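Local structure of receptor-like protein kinase ANXUR1 (Arabidopsis thaliana, 6FIG) at residues A[189-194]-A[365-370]; A[281-286]-A[329-334]. The protein is a plant receptor kinase involved in reproduction, whose ectodomain of malectin-like modules probably senses signals outside the cell. All coordinates share one frame; numbering follows the deposited sequence.

In the fold
From the N terminus, the chain reaches strand 185-192 after a series of earlier strands and leads into a calcium site; it returns beside this strand 171 residues later as strand 363-372, and interaction 1 closes that long loop. Interaction 2 is nested inside it, pairing strand 278-287 with strand 327-336 across a shorter excursion that contains strand 299-303 and helix 317-321. The two contacts meet along strands 278-287 and 363-372, where F370 O lies 2.8 Å from I281 N, a probable hydrogen bond. In spatial order the segments therefore run 189-194, 365-370, 281-286, 329-334, all antiparallel to their neighbours, with the calcium ion at one end of the first pair.

Interaction 1. Residues A[189-194]-A[365-370]; sequences FRLNVG and NGLEIF. With CA (calcium ion), chain H.
R190 and E368 extend side by side from a non-hydrogen-bonded pair of two antiparallel strands, and a salt bridge joins the guanidinium NE to the carboxylate. From CB, the arginine chain runs alongside the glutamate with CG anti to the backbone N (chi1 178°): CG lies 4.0 Å from E368 CG, aliphatic against aliphatic, and CD passes the carboxylate. The chain then bends at chi3 and turns NE onto E368 OE2 at 2.9 Å, a nearly straight bond that lies close to the guanidinium plane and meets the oxygen on its anti side. NH2 adds a weak bond to the same oxygen, sits at the edge of the F370 ring and shares a water with OE2, while NH1 turns to E125. The other carboxylate oxygen, OE1, is held by H285, so both ends of this buried pair have further polar partners.

On the other side of the strands F189 CD2 touches I369 CD1 at 4.1 Å, and V193 CG2 packs on G366 CA at 3.7 Å. Backbone bonds tie L191 to L367 in both directions, with L191 N 2.7 Å from L367 O. N192 OD1 binds the calcium ion at 2.3 Å, joined by the carbonyl oxygens of V193 and N365; I249 and T252 complete the site. The metal thus ties together two segments far apart in sequence.

N365 and G366 both face H285, a classic beta bulge in the pairing of strand 363-372 with strand 278-287. The apolar side, with L191, L367 and I369, packs on F272 of strand 268-273, which belongs to the facing sheet of the malectin-like beta-sandwich.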
# COMPACT_ATOMS: atom_id res chain seq x y z
N PHE A 189 -19.46 -12.94 -1.79
CA PHE A 189 -20.08 -11.63 -1.58
C PHE A 189 -19.36 -10.94 -0.44
O PHE A 189 -18.88 -11.59 0.50
CB PHE A 189 -21.57 -11.76 -1.21
CG PHE A 189 -22.37 -12.42 -2.28
CD1 PHE A 189 -22.83 -11.69 -3.36
CD2 PHE A 189 -22.59 -13.79 -2.24
CE1 PHE A 189 -23.50 -12.31 -4.37
CE2 PHE A 189 -23.28 -14.42 -3.24
CZ PHE A 189 -23.74 -13.69 -4.32
N ARG A 190 -19.28 -9.62 -0.55
CA ARG A 190 -18.63 -8.80 0.45
C ARG A 190 -19.36 -7.48 0.50
O ARG A 190 -19.33 -6.72 -0.47
CB ARG A 190 -17.16 -8.54 0.10
CG ARG A 190 -16.46 -7.65 1.09
CD ARG A 190 -14.97 -7.61 0.89
NE ARG A 190 -14.29 -8.86 1.21
CZ ARG A 190 -13.66 -9.67 0.34
NH1 ARG A 190 -13.70 -9.44 -0.96
NH2 ARG A 190 -13.00 -10.71 0.81
N LEU A 191 -20.05 -7.24 1.63
CA LEU A 191 -20.99 -6.14 1.73
C LEU A 191 -20.73 -5.21 2.89
O LEU A 191 -20.43 -5.65 4.00
CB LEU A 191 -22.43 -6.66 1.89
CG LEU A 191 -22.91 -7.69 0.87
CD1 LEU A 191 -24.33 -8.10 1.21
CD2 LEU A 191 -22.82 -7.17 -0.56
N ASN A 192 -20.83 -3.91 2.61
CA ASN A 192 -20.97 -2.90 3.65
C ASN A 192 -22.46 -2.75 3.90
O ASN A 192 -23.16 -2.09 3.14
CB ASN A 192 -20.37 -1.57 3.19
CG ASN A 192 -20.41 -0.51 4.27
OD1 ASN A 192 -20.71 -0.84 5.43
ND2 ASN A 192 -20.14 0.74 3.91
N VAL A 193 -22.92 -3.36 4.99
CA VAL A 193 -24.35 -3.37 5.32
C VAL A 193 -24.76 -1.98 5.84
O VAL A 193 -24.18 -1.44 6.79
CB VAL A 193 -24.70 -4.52 6.29
CG1 VAL A 193 -26.17 -4.45 6.69
CG2 VAL A 193 -24.41 -5.86 5.63
N GLY A 194 -25.74 -1.40 5.16
CA GLY A 194 -26.27 -0.09 5.51
C GLY A 194 -25.42 1.09 5.07
O GLY A 194 -25.76 2.22 5.40
N ASN A 365 -23.61 -4.77 10.47
CA ASN A 365 -22.74 -3.73 9.89
C ASN A 365 -22.02 -4.15 8.61
O ASN A 365 -21.70 -3.31 7.78
CB ASN A 365 -21.70 -3.27 10.90
CG ASN A 365 -22.30 -2.74 12.20
OD1 ASN A 365 -22.96 -3.51 12.93
ND2 ASN A 365 -22.05 -1.45 12.54
N GLY A 366 -21.78 -5.43 8.45
CA GLY A 366 -21.06 -5.94 7.28
C GLY A 366 -21.33 -7.41 7.11
O GLY A 366 -21.74 -8.10 8.06
N LEU A 367 -21.06 -7.92 5.91
CA LEU A 367 -21.28 -9.33 5.63
C LEU A 367 -20.36 -9.83 4.55
O LEU A 367 -20.31 -9.25 3.48
CB LEU A 367 -22.73 -9.56 5.18
CG LEU A 367 -23.16 -10.99 4.86
CD1 LEU A 367 -23.01 -11.96 6.04
CD2 LEU A 367 -24.59 -10.97 4.38
N GLU A 368 -19.69 -10.94 4.82
CA GLU A 368 -18.92 -11.63 3.79
C GLU A 368 -19.39 -13.06 3.72
O GLU A 368 -19.72 -13.67 4.74
CB GLU A 368 -17.45 -11.58 4.10
CG GLU A 368 -16.89 -10.17 4.11
CD GLU A 368 -15.48 -10.14 4.63
OE1 GLU A 368 -15.29 -10.24 5.86
OE2 GLU A 368 -14.51 -10.10 3.82
N ILE A 369 -19.41 -13.61 2.50
CA ILE A 369 -19.78 -15.00 2.28
C ILE A 369 -18.63 -15.65 1.52
O ILE A 369 -18.26 -15.16 0.46
CB ILE A 369 -21.09 -15.13 1.52
CG1 ILE A 369 -22.21 -14.43 2.32
CG2 ILE A 369 -21.40 -16.60 1.27
CD1 ILE A 369 -23.56 -14.46 1.69
N PHE A 370 -18.09 -16.73 2.09
CA PHE A 370 -16.99 -17.49 1.47
C PHE A 370 -17.39 -18.93 1.19
O PHE A 370 -18.03 -19.58 2.01
CB PHE A 370 -15.81 -17.53 2.41
CG PHE A 370 -15.30 -16.18 2.79
CD1 PHE A 370 -14.47 -15.46 1.93
CD2 PHE A 370 -15.66 -15.62 4.01
CE1 PHE A 370 -14.03 -14.19 2.29
CE2 PHE A 370 -15.21 -14.35 4.35
CZ PHE A 370 -14.41 -13.65 3.50
CA CA H . -21.80 -0.98 7.47
O HOH W 1 -11.91 -10.60 3.66

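Interaction 2. Residues A[281-286]-A[329-334]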
# COMPACT_ATOMS: atom_id res chain seq x y z
N ILE A 281 -19.09 -20.12 4.55
CA ILE A 281 -18.92 -19.39 5.79
C ILE A 281 -19.56 -18.04 5.59
O ILE A 281 -19.24 -17.33 4.63
CB ILE A 281 -17.43 -19.24 6.18
CG1 ILE A 281 -16.87 -20.61 6.53
CG2 ILE A 281 -17.26 -18.29 7.37
CD1 ILE A 281 -15.38 -20.62 6.68
N LEU A 282 -20.45 -17.65 6.50
CA LEU A 282 -20.96 -16.29 6.56
C LEU A 282 -20.27 -15.61 7.72
O LEU A 282 -20.34 -16.09 8.86
CB LEU A 282 -22.47 -16.25 6.79
CG LEU A 282 -23.36 -16.64 5.62
CD1 LEU A 282 -23.32 -18.15 5.38
CD2 LEU A 282 -24.78 -16.17 5.89
N ARG A 283 -19.59 -14.53 7.41
CA ARG A 283 -18.94 -13.67 8.39
C ARG A 283 -19.79 -12.44 8.60
O ARG A 283 -19.93 -11.62 7.70
CB ARG A 283 -17.54 -13.26 7.90
CG ARG A 283 -16.85 -12.37 8.91
CD ARG A 283 -15.37 -12.24 8.62
NE ARG A 283 -14.73 -13.46 9.03
CZ ARG A 283 -13.43 -13.69 9.00
NH1 ARG A 283 -12.58 -12.74 8.55
NH2 ARG A 283 -12.97 -14.83 9.46
N LEU A 284 -20.38 -12.32 9.80
CA LEU A 284 -21.24 -11.19 10.13
C LEU A 284 -20.43 -10.22 10.95
O LEU A 284 -19.85 -10.61 11.95
CB LEU A 284 -22.47 -11.66 10.92
CG LEU A 284 -23.61 -12.24 10.07
CD1 LEU A 284 -23.24 -13.48 9.30
CD2 LEU A 284 -24.78 -12.56 10.98
N HIS A 285 -20.38 -8.98 10.49
CA HIS A 285 -19.63 -7.93 11.14
C HIS A 285 -20.59 -7.04 11.95
O HIS A 285 -21.61 -6.60 11.41
CB HIS A 285 -18.93 -7.05 10.09
CG HIS A 285 -17.85 -7.75 9.34
ND1 HIS A 285 -16.53 -7.74 9.76
CD2 HIS A 285 -17.88 -8.49 8.22
CE1 HIS A 285 -15.81 -8.43 8.90
NE2 HIS A 285 -16.60 -8.89 7.95
N PHE A 286 -20.21 -6.78 13.19
CA PHE A 286 -21.05 -5.98 14.10
C PHE A 286 -20.26 -4.89 14.79
O PHE A 286 -19.10 -5.09 15.13
CB PHE A 286 -21.67 -6.84 15.18
CG PHE A 286 -22.54 -7.95 14.69
CD1 PHE A 286 -23.87 -7.71 14.33
CD2 PHE A 286 -22.07 -9.27 14.69
CE1 PHE A 286 -24.69 -8.76 13.94
CE2 PHE A 286 -22.89 -10.30 14.29
CZ PHE A 286 -24.20 -10.06 13.93
N TYR A 329 -16.67 -9.70 14.65
CA TYR A 329 -17.34 -10.51 13.67
C TYR A 329 -17.64 -11.88 14.26
O TYR A 329 -17.02 -12.30 15.25
CB TYR A 329 -16.51 -10.63 12.38
CG TYR A 329 -15.23 -11.39 12.59
CD1 TYR A 329 -14.09 -10.74 13.03
CD2 TYR A 329 -15.17 -12.76 12.37
CE1 TYR A 329 -12.91 -11.42 13.27
CE2 TYR A 329 -13.99 -13.47 12.59
CZ TYR A 329 -12.86 -12.78 13.01
OH TYR A 329 -11.67 -13.42 13.26
N LYS A 330 -18.58 -12.57 13.64
CA LYS A 330 -18.84 -13.95 13.97
C LYS A 330 -18.99 -14.75 12.70
O LYS A 330 -19.68 -14.33 11.79
CB LYS A 330 -20.09 -14.11 14.81
CG LYS A 330 -20.11 -15.48 15.50
CD LYS A 330 -20.69 -15.39 16.90
CE LYS A 330 -20.47 -16.70 17.66
NZ LYS A 330 -21.30 -17.82 17.15
N ASP A 331 -18.33 -15.90 12.66
CA ASP A 331 -18.39 -16.79 11.50
C ASP A 331 -19.36 -17.97 11.74
O ASP A 331 -19.28 -18.66 12.76
CB ASP A 331 -17.00 -17.36 11.20
CG ASP A 331 -16.08 -16.35 10.60
OD1 ASP A 331 -16.50 -15.30 10.11
OD2 ASP A 331 -14.86 -16.69 10.56
N TYR A 332 -20.22 -18.21 10.76
CA TYR A 332 -21.14 -19.35 10.77
C TYR A 332 -20.95 -20.15 9.49
O TYR A 332 -20.70 -19.55 8.44
CB TYR A 332 -22.58 -18.84 10.81
CG TYR A 332 -22.89 -17.96 12.00
CD1 TYR A 332 -23.26 -18.52 13.21
CD2 TYR A 332 -22.80 -16.58 11.90
CE1 TYR A 332 -23.54 -17.70 14.31
CE2 TYR A 332 -23.09 -15.77 12.99
CZ TYR A 332 -23.46 -16.33 14.18
OH TYR A 332 -23.72 -15.49 15.22
N ALA A 333 -21.08 -21.45 9.58
CA ALA A 333 -20.92 -22.34 8.42
C ALA A 333 -22.20 -23.10 8.12
O ALA A 333 -22.91 -23.54 9.03
CB ALA A 333 -19.77 -23.31 8.65
N ILE A 334 -22.48 -23.26 6.83
CA ILE A 334 -23.66 -23.99 6.36
C ILE A 334 -23.31 -24.76 5.09
O ILE A 334 -22.78 -24.16 4.15
CB ILE A 334 -24.86 -23.03 6.09
CG1 ILE A 334 -26.13 -23.80 5.67
CG2 ILE A 334 -24.57 -21.91 5.11
CD1 ILE A 334 -27.19 -23.84 6.72
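Two neighbouring strands of a malectin-like beta-sandwich, 278-287 and 327-336, pair antiparallel here, and the salt bridge between R283 and D331 crosses one of their non-hydrogen-bonded pairs. The arginine meets the carboxylate side-on: NE bonds D331 OD1 at 2.8 Å and NH2 bonds D331 OD2 at 2.9 Å. Both oxygens offer syn lone pairs, both bonds are almost straight, and the two flat groups are only 5° from coplanar, so the double grip fixes the rotation of each. NH2 also donates to the backbone oxygen of L164.

Y329 covers one face of this guanidinium, its CD2 3.4 Å from R283 NE. The planes are tilted 38° apart, and R283 CZ stands 4.2 Å from the ring centroid in an off-centre cation-pi contact. The phenol gets there because its CG lies between the backbone N and the carbonyl carbon (chi1 66°), which swings the ring over the arginine. Y329 CB meanwhile rests over the face of the H285 imidazole as a CH-pi contact, while that ring's ND1 bonds the hydroxyl of Y250.

The face with L282, L284 and Y332 is mostly apolar, though the Y332 hydroxyl bonds Q309. L284 CD1 reaches the edge of the Y332 ring, 4.1 Å from CD2, and L282 CD1 meets I334 CG2. Paired backbone bonds link L282 with Y332 and L284 with K330; the shortest runs from L282 N to Y332 O at 2.7 Å.

Strand 363-372 flanks segment 281-286 and strand 167-170 flanks segment 329-334, where A168 touches D331 and A333. L282, Y332 and I334 pack against I303 of strand 299-303, in the other layer of the sandwich.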